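Local coordinates for protein putative hydroxymethylglutaryl-CoA synthase (Streptococcus mutans, PDB 3SQZ) that binds coenzyme A and probably acts as a hydroxymethylglutaryl-CoA synthase, an acyltransferase of the thiolase fold, at residues L409-I412 with R417-G420. Numbering follows the deposited sequence.
Sequences LKEI and RIYG
R417 crosses L409 at roughly a right angle, presenting one guanidinium face to the leucine, whose CD2 lies 3.6 Å from R417 NH1. A bend at chi3 (75°) turns the arginine tip so that NE donates in the guanidinium plane to Y419 OH (2.9 Å), while NH1 forms a salt bridge with D84. At I418 the backbone faces two residues of the other strand: its O accepts from K410 N (2.7 Å), and its N donates to E411 O (2.9 Å). This is a classic beta bulge, with the extra residue, K410, in a near-helical conformation (psi -39°). On the face opposite R417 and Y419, I418 CG1 lies alongside E411 CG at 3.8 Å. The Y419 ring receives L409 CD1 over one face in a CH-pi contact, 4.2 Å from the centroid; the leucine methyls thus pack against both flat groups that the NE–OH bond links. G420 meets the bent K410 chain, with K410 CE 3.8 Å from G420 O, and K410 NZ hydrogen-bonds to K421 O. Strand 397-398, beside 407-413, extends the hairpin of 407-413 and 416-421 into a three-stranded antiparallel sheet; Y419 and R417 join it to D84, and Y419 packs against helix 85-94 and, edge-to-face, Y125 of helix 122-129.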
ATOM      1  N   LEU A 409     -19.945   0.778   0.674  1.00 10.86           N
ATOM      2  CA  LEU A 409     -20.734   1.864   0.118  1.00 10.97           C
ATOM      3  C   LEU A 409     -22.126   1.307  -0.166  1.00 11.34           C
ATOM      4  O   LEU A 409     -22.282   0.351  -0.928  1.00 12.80           O
ATOM      5  CB  LEU A 409     -20.094   2.357  -1.171  1.00 11.46           C
ATOM      6  CG  LEU A 409     -20.845   3.465  -1.919  1.00 11.95           C
ATOM      7  CD1 LEU A 409     -20.819   4.780  -1.155  1.00 13.05           C
ATOM      8  CD2 LEU A 409     -20.249   3.641  -3.304  1.00 13.05           C
ATOM      9  N   LYS A 410     -23.139   1.888   0.471  1.00 12.21           N
ATOM     10  CA  LYS A 410     -24.511   1.389   0.398  1.00 13.21           C
ATOM     11  C   LYS A 410     -25.307   1.994  -0.748  1.00 13.51           C
ATOM     12  O   LYS A 410     -26.110   1.318  -1.386  1.00 14.35           O
ATOM     13  CB  LYS A 410     -25.250   1.663   1.713  1.00 14.99           C
ATOM     14  CG  LYS A 410     -24.586   1.054   2.936  1.00 18.03           C
ATOM     15  CD  LYS A 410     -24.489  -0.455   2.823  1.00 21.94           C
ATOM     16  CE  LYS A 410     -23.949  -1.068   4.105  1.00 24.98           C
ATOM     17  NZ  LYS A 410     -24.872  -0.870   5.253  1.00 27.14           N
ATOM     18  N   GLU A 411     -25.090   3.281  -0.985  1.00 13.24           N
ATOM     19  CA  GLU A 411     -25.840   4.042  -1.974  1.00 13.35           C
ATOM     20  C   GLU A 411     -25.201   5.422  -2.049  1.00 12.73           C
ATOM     21  O   GLU A 411     -24.352   5.764  -1.225  1.00 12.41           O
ATOM     22  CB  GLU A 411     -27.314   4.183  -1.551  1.00 15.39           C
ATOM     23  CG  GLU A 411     -27.502   4.996  -0.265  1.00 17.83           C
ATOM     24  CD  GLU A 411     -28.953   5.121   0.165  1.00 22.41           C
ATOM     25  OE1 GLU A 411     -29.253   4.840   1.342  1.00 26.00           O
ATOM     26  OE2 GLU A 411     -29.791   5.517  -0.666  1.00 23.82           O
ATOM     27  N   ILE A 412     -25.632   6.220  -3.023  1.00 12.89           N
ATOM     28  CA  ILE A 412     -25.352   7.644  -3.014  1.00 13.16           C
ATOM     29  C   ILE A 412     -26.705   8.338  -2.889  1.00 12.67           C
ATOM     30  O   ILE A 412     -27.637   8.045  -3.638  1.00 13.33           O
ATOM     31  CB  ILE A 412     -24.601   8.094  -4.275  1.00 12.98           C
ATOM     32  CG1 ILE A 412     -23.241   7.392  -4.363  1.00 13.85           C
ATOM     33  CG2 ILE A 412     -24.419   9.609  -4.271  1.00 13.71           C
ATOM     34  CD1 ILE A 412     -22.452   7.720  -5.616  1.00 14.52           C
ATOM     35  N   ARG A 417     -22.071  10.037  -0.499  1.00 10.61           N
ATOM     36  CA  ARG A 417     -21.711   8.625  -0.450  1.00 10.90           C
ATOM     37  C   ARG A 417     -22.059   8.076   0.928  1.00 10.76           C
ATOM     38  O   ARG A 417     -21.568   8.569   1.940  1.00 11.94           O
ATOM     39  CB  ARG A 417     -20.220   8.460  -0.757  1.00 11.43           C
ATOM     40  CG  ARG A 417     -19.858   8.880  -2.168  1.00 11.70           C
ATOM     41  CD  ARG A 417     -18.362   8.855  -2.439  1.00 11.14           C
ATOM     42  NE  ARG A 417     -17.814   7.503  -2.601  1.00 10.73           N
ATOM     43  CZ  ARG A 417     -17.813   6.819  -3.746  1.00 11.19           C
ATOM     44  NH1 ARG A 417     -17.273   5.610  -3.789  1.00 12.01           N
ATOM     45  NH2 ARG A 417     -18.364   7.333  -4.843  1.00 13.12           N
ATOM     46  N   ILE A 418     -22.926   7.068   0.966  1.00 11.03           N
ATOM     47  CA  ILE A 418     -23.420   6.544   2.229  1.00 11.41           C
ATOM     48  C   ILE A 418     -22.694   5.241   2.550  1.00 11.01           C
ATOM     49  O   ILE A 418     -22.837   4.251   1.827  1.00 12.34           O
ATOM     50  CB  ILE A 418     -24.940   6.291   2.184  1.00 12.41           C
ATOM     51  CG1 ILE A 418     -25.692   7.576   1.798  1.00 13.12           C
ATOM     52  CG2 ILE A 418     -25.426   5.722   3.517  1.00 14.52           C
ATOM     53  CD1 ILE A 418     -25.467   8.744   2.737  1.00 14.38           C
ATOM     54  N   TYR A 419     -21.912   5.261   3.626  1.00 11.13           N
ATOM     55  CA  TYR A 419     -21.142   4.103   4.059  1.00 11.26           C
ATOM     56  C   TYR A 419     -21.745   3.503   5.315  1.00 12.17           C
ATOM     57  O   TYR A 419     -22.298   4.217   6.150  1.00 13.92           O
ATOM     58  CB  TYR A 419     -19.710   4.522   4.382  1.00 11.18           C
ATOM     59  CG  TYR A 419     -18.939   5.040   3.201  1.00 10.84           C
ATOM     60  CD1 TYR A 419     -18.429   4.165   2.248  1.00 10.66           C
ATOM     61  CD2 TYR A 419     -18.717   6.405   3.037  1.00 11.17           C
ATOM     62  CE1 TYR A 419     -17.724   4.628   1.165  1.00 10.60           C
ATOM     63  CE2 TYR A 419     -18.001   6.884   1.956  1.00 10.93           C
ATOM     64  CZ  TYR A 419     -17.509   5.992   1.024  1.00 10.49           C
ATOM     65  OH  TYR A 419     -16.800   6.467  -0.052  1.00 10.73           O
ATOM     66  N   GLY A 420     -21.597   2.194   5.481  1.00 12.37           N
ATOM     67  CA  GLY A 420     -22.043   1.563   6.701  1.00 13.83           C
ATOM     68  C   GLY A 420     -21.392   0.217   6.905  1.00 13.50           C
ATOM     69  O   GLY A 420     -20.745  -0.325   6.007  1.00 13.35           O
TER